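Local coordinates for putative ABC transporter subunit, substrate-binding component (Rhodopseudomonas palustris, PDB 4EVQ), which probably serves as the solute-binding component of an ABC transporter for lignin-derived benzoates, and here holds 4-hydroxybenzoate, at residues Gly15-Ser26 and Arg54-Ser65. Numbering follows the deposited sequence.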
loop_
_atom_site.group_PDB
_atom_site.type_symbol
_atom_site.label_atom_id
_atom_site.label_comp_id
_atom_site.label_asym_id
_atom_site.label_seq_id
_atom_site.Cartn_x
_atom_site.Cartn_y
_atom_site.Cartn_z
ATOM N N GLY A 15 7.082 25.034 19.162
ATOM C CA GLY A 15 6.451 25.211 17.864
ATOM C C GLY A 15 5.783 23.919 17.393
ATOM O O GLY A 15 5.809 22.898 18.092
ATOM N N ALA A 16 5.161 23.958 16.222
ATOM C CA ALA A 16 4.560 22.753 15.651
ATOM C C ALA A 16 5.640 21.734 15.251
ATOM O O ALA A 16 6.752 22.103 14.871
ATOM C CB ALA A 16 3.695 23.118 14.465
ATOM N N LEU A 17 5.321 20.450 15.395
ATOM C CA LEU A 17 6.145 19.371 14.859
ATOM C C LEU A 17 5.955 19.411 13.350
ATOM O O LEU A 17 4.813 19.414 12.874
ATOM C CB LEU A 17 5.635 18.038 15.418
ATOM C CG LEU A 17 6.540 16.819 15.472
ATOM C CD1 LEU A 17 6.157 15.964 16.688
ATOM C CD2 LEU A 17 6.427 16.026 14.233
ATOM N N LYS A 18 7.048 19.462 12.594
ATOM C CA LYS A 18 6.964 19.543 11.138
ATOM C C LYS A 18 7.060 18.152 10.559
ATOM O O LYS A 18 8.083 17.483 10.640
ATOM C CB LYS A 18 8.059 20.433 10.544
ATOM C CG LYS A 18 8.027 21.847 11.050
ATOM C CD LYS A 18 9.108 22.667 10.372
ATOM C CE LYS A 18 8.731 22.973 8.932
ATOM N NZ LYS A 18 9.617 24.092 8.434
ATOM N N VAL A 19 5.965 17.732 9.972
ATOM C CA VAL A 19 5.858 16.406 9.369
ATOM C C VAL A 19 5.900 16.603 7.858
ATOM O O VAL A 19 4.987 17.200 7.256
ATOM C CB VAL A 19 4.600 15.698 9.829
ATOM C CG1 VAL A 19 4.516 14.325 9.141
ATOM C CG2 VAL A 19 4.591 15.498 11.339
ATOM N N GLY A 20 6.982 16.153 7.242
ATOM C CA GLY A 20 7.109 16.231 5.811
ATOM C C GLY A 20 6.376 15.103 5.143
ATOM O O GLY A 20 6.591 13.960 5.526
ATOM N N LEU A 21 5.514 15.418 4.196
ATOM C CA LEU A 21 4.715 14.427 3.478
ATOM C C LEU A 21 5.133 14.449 2.072
ATOM O O LEU A 21 4.864 15.429 1.359
ATOM C CB LEU A 21 3.228 14.691 3.528
ATOM C CG LEU A 21 2.498 14.744 4.824
ATOM C CD1 LEU A 21 0.974 14.745 4.567
ATOM C CD2 LEU A 21 2.853 13.526 5.641
ATOM N N LEU A 22 5.801 13.414 1.619
ATOM C CA LEU A 22 6.178 13.271 0.224
ATOM C C LEU A 22 5.231 12.271 -0.398
ATOM O O LEU A 22 5.303 11.071 -0.097
ATOM C CB LEU A 22 7.624 12.771 0.116
ATOM C CG LEU A 22 8.202 12.630 -1.292
ATOM C CD1 LEU A 22 8.356 14.000 -1.957
ATOM C CD2 LEU A 22 9.540 11.858 -1.335
ATOM N N LEU A 23 4.323 12.756 -1.216
ATOM C CA LEU A 23 3.242 11.931 -1.744
ATOM C C LEU A 23 2.877 12.422 -3.104
ATOM O O LEU A 23 3.180 13.576 -3.439
ATOM C CB LEU A 23 2.004 11.972 -0.827
ATOM C CG LEU A 23 2.138 11.258 0.528
ATOM C CD1 LEU A 23 0.958 11.632 1.398
ATOM C CD2 LEU A 23 2.196 9.760 0.285
ATOM N N PRO A 24 2.186 11.580 -3.891
ATOM C CA PRO A 24 1.680 12.050 -5.185
ATOM C C PRO A 24 0.431 12.887 -5.013
ATOM O O PRO A 24 -0.633 12.350 -4.734
ATOM C CB PRO A 24 1.417 10.767 -5.949
ATOM C CG PRO A 24 1.121 9.747 -4.878
ATOM C CD PRO A 24 1.964 10.135 -3.697
ATOM N N TYR A 25 0.552 14.202 -5.203
ATOM C CA TYR A 25 -0.612 15.096 -5.166
ATOM C C TYR A 25 -1.051 15.456 -6.586
ATOM O O TYR A 25 -1.916 16.295 -6.768
ATOM C CB TYR A 25 -0.293 16.352 -4.356
ATOM C CG TYR A 25 -0.139 16.040 -2.869
ATOM C CD1 TYR A 25 -1.254 15.668 -2.113
ATOM C CD2 TYR A 25 1.095 16.098 -2.207
ATOM C CE1 TYR A 25 -1.147 15.347 -0.769
ATOM C CE2 TYR A 25 1.173 15.785 -0.839
ATOM C CZ TYR A 25 0.034 15.414 -0.156
ATOM O OH TYR A 25 0.118 15.109 1.182
ATOM N N SER A 26 -0.349 14.923 -7.576
ATOM C CA SER A 26 -0.714 15.067 -8.970
ATOM C C SER A 26 -0.432 13.746 -9.651
ATOM O O SER A 26 0.250 12.881 -9.117
ATOM C CB SER A 26 0.095 16.193 -9.647
ATOM O OG SER A 26 1.461 15.873 -9.660
ATOM N N ARG A 54 1.929 17.417 20.757
ATOM C CA ARG A 54 2.517 18.390 19.859
ATOM C C ARG A 54 1.584 18.749 18.738
ATOM O O ARG A 54 1.012 17.867 18.098
ATOM C CB ARG A 54 3.813 17.871 19.253
ATOM C CG ARG A 54 4.899 17.514 20.254
ATOM C CD ARG A 54 5.535 18.779 20.880
ATOM N NE ARG A 54 5.987 19.721 19.849
ATOM C CZ ARG A 54 7.198 19.701 19.284
ATOM N NH1 ARG A 54 8.088 18.782 19.636
ATOM N NH2 ARG A 54 7.524 20.592 18.346
ATOM N N SER A 55 1.448 20.039 18.484
ATOM C CA SER A 55 0.737 20.487 17.301
ATOM C C SER A 55 1.493 20.029 16.074
ATOM O O SER A 55 2.717 19.887 16.086
ATOM C CB SER A 55 0.605 22.004 17.281
ATOM O OG SER A 55 0.079 22.475 18.514
ATOM N N ILE A 56 0.755 19.792 14.998
ATOM C CA ILE A 56 1.345 19.218 13.805
ATOM C C ILE A 56 1.204 20.167 12.638
ATOM O O ILE A 56 0.139 20.746 12.412
ATOM C CB ILE A 56 0.655 17.888 13.415
ATOM C CG1 ILE A 56 0.674 16.876 14.574
ATOM C CG2 ILE A 56 1.248 17.300 12.095
ATOM C CD1 ILE A 56 2.031 16.426 15.017
ATOM N N SER A 57 2.294 20.360 11.922
ATOM C CA SER A 57 2.255 21.088 10.662
ATOM C C SER A 57 2.717 20.141 9.550
ATOM O O SER A 57 3.836 19.646 9.574
ATOM C CB SER A 57 3.184 22.303 10.749
ATOM O OG SER A 57 3.394 22.852 9.460
ATOM N N PHE A 58 1.865 19.925 8.552
ATOM C CA PHE A 58 2.208 19.050 7.432
ATOM C C PHE A 58 2.795 19.882 6.309
ATOM O O PHE A 58 2.187 20.849 5.847
ATOM C CB PHE A 58 0.988 18.281 6.912
ATOM C CG PHE A 58 0.502 17.195 7.845
ATOM C CD1 PHE A 58 1.271 16.065 8.079
ATOM C CD2 PHE A 58 -0.730 17.289 8.460
ATOM C CE1 PHE A 58 0.837 15.075 8.925
ATOM C CE2 PHE A 58 -1.170 16.278 9.326
ATOM C CZ PHE A 58 -0.397 15.180 9.539
ATOM N N VAL A 59 3.978 19.505 5.874
ATOM C CA VAL A 59 4.630 20.131 4.756
ATOM C C VAL A 59 4.475 19.177 3.597
ATOM O O VAL A 59 5.157 18.138 3.536
ATOM C CB VAL A 59 6.111 20.393 5.054
ATOM C CG1 VAL A 59 6.741 21.077 3.878
ATOM C CG2 VAL A 59 6.240 21.222 6.360
ATOM N N LYS A 60 3.601 19.509 2.652
ATOM C CA LYS A 60 3.200 18.553 1.622
ATOM C C LYS A 60 3.953 18.797 0.317
ATOM O O LYS A 60 3.780 19.842 -0.326
ATOM C CB LYS A 60 1.700 18.691 1.404
ATOM C CG LYS A 60 0.875 18.471 2.658
ATOM C CD LYS A 60 -0.597 18.740 2.436
ATOM C CE LYS A 60 -1.403 18.365 3.660
ATOM N NZ LYS A 60 -2.859 18.629 3.435
ATOM N N VAL A 61 4.756 17.834 -0.104
ATOM C CA VAL A 61 5.593 17.946 -1.290
ATOM C C VAL A 61 5.097 16.910 -2.277
ATOM O O VAL A 61 5.009 15.718 -1.974
ATOM C CB VAL A 61 7.076 17.726 -0.943
ATOM C CG1 VAL A 61 7.946 17.701 -2.180
ATOM C CG2 VAL A 61 7.550 18.806 0.064
ATOM N N ASP A 62 4.736 17.372 -3.465
ATOM C CA ASP A 62 4.268 16.529 -4.526
ATOM C C ASP A 62 5.389 15.830 -5.244
ATOM O O ASP A 62 6.189 16.466 -5.923
ATOM C CB ASP A 62 3.544 17.407 -5.534
ATOM C CG ASP A 62 2.907 16.604 -6.670
ATOM O OD1 ASP A 62 2.814 15.342 -6.600
ATOM O OD2 ASP A 62 2.472 17.262 -7.636
ATOM N N ASP A 63 5.448 14.491 -5.109
ATOM C CA ASP A 63 6.521 13.731 -5.742
ATOM C C ASP A 63 6.252 13.378 -7.202
ATOM O O ASP A 63 7.131 12.892 -7.893
ATOM C CB ASP A 63 6.858 12.460 -4.947
ATOM C CG ASP A 63 5.837 11.310 -5.145
ATOM O OD1 ASP A 63 4.836 11.424 -5.814
ATOM O OD2 ASP A 63 6.076 10.221 -4.621
ATOM N N GLU A 64 5.042 13.660 -7.673
ATOM C CA GLU A 64 4.626 13.422 -9.070
ATOM C C GLU A 64 4.789 11.962 -9.529
ATOM O O GLU A 64 4.836 11.687 -10.716
ATOM C CB GLU A 64 5.388 14.386 -10.035
ATOM C CG GLU A 64 5.259 15.854 -9.647
ATOM C CD GLU A 64 6.131 16.847 -10.450
ATOM O OE1 GLU A 64 6.913 16.443 -11.327
ATOM O OE2 GLU A 64 5.972 18.070 -10.233
ATOM N N SER A 65 4.945 11.045 -8.576
ATOM C CA SER A 65 5.341 9.679 -8.871
ATOM C C SER A 65 6.489 9.604 -9.865
ATOM O O SER A 65 6.520 8.700 -10.726
ATOM C CB SER A 65 4.169 8.815 -9.284
ATOM O OG SER A 65 3.199 8.824 -8.251
HETATM O O HOH W 1 3.588 21.535 19.779
HETATM O O HOH W 2 1.226 10.307 -9.530
#
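Leu17 starts a run of backbone hydrogen bonds by giving its N-H to Ser55 O; Ser57 N returns one to Leu17 O at 2.9 Å, and the pattern repeats through Val19 and Leu21 until Asp63 N meets Leu23 O.

Apolar side chains pack on both faces. On one, Ile56 and Phe58 lean against Val19, whose CG1 lies alongside the Phe58 ring, 3.8 Å from Phe58 CE1. Ile56 CG2, on the same strand as Phe58, sits over the centre of one face of that ring, while Leu21 brings its CG to Phe58 CD1 at 3.7 Å. Branched and aromatic residues suit this face because helix 30-46 covers it, Leu40 touching both Leu21 and Phe58. The other face carries Leu22, whose CD1 meets Val61 CG1 beneath helix 67-80. The two strands are parallel neighbours, their axes 25° apart, joined through helix 30-46: a beta-alpha-beta crossover in one lobe of this periplasmic binding protein.

Polar side chains bind the ends. Arg54, bent at chi2 (-73°) and chi3, curls its guanidinium back so that NH2 gives a hydrogen bond to Gly15 O, 2.9 Å away and near the guanidinium plane; a water joins its NE to the same carbonyl, and NH1 bonds Gly309 O. A long side chain with several N-H donors can serve both carbonyls. At the C-terminal end of strand 54-62, Asp62 has CG anti to the backbone N (chi1 -176°), which turns its carboxylate toward the backbone of Tyr25 and Ser26. Its two oxygens suit both loop N-H groups and a hydroxyl. Asp62 OD2 receives Ser26 OG at 2.7 Å through its syn lone pair. Asp62 OD1 is gripped from opposite faces of the carboxylate by Tyr25 N, at 2.9 Å, and by Glu64 N, the latter closing an Asx turn.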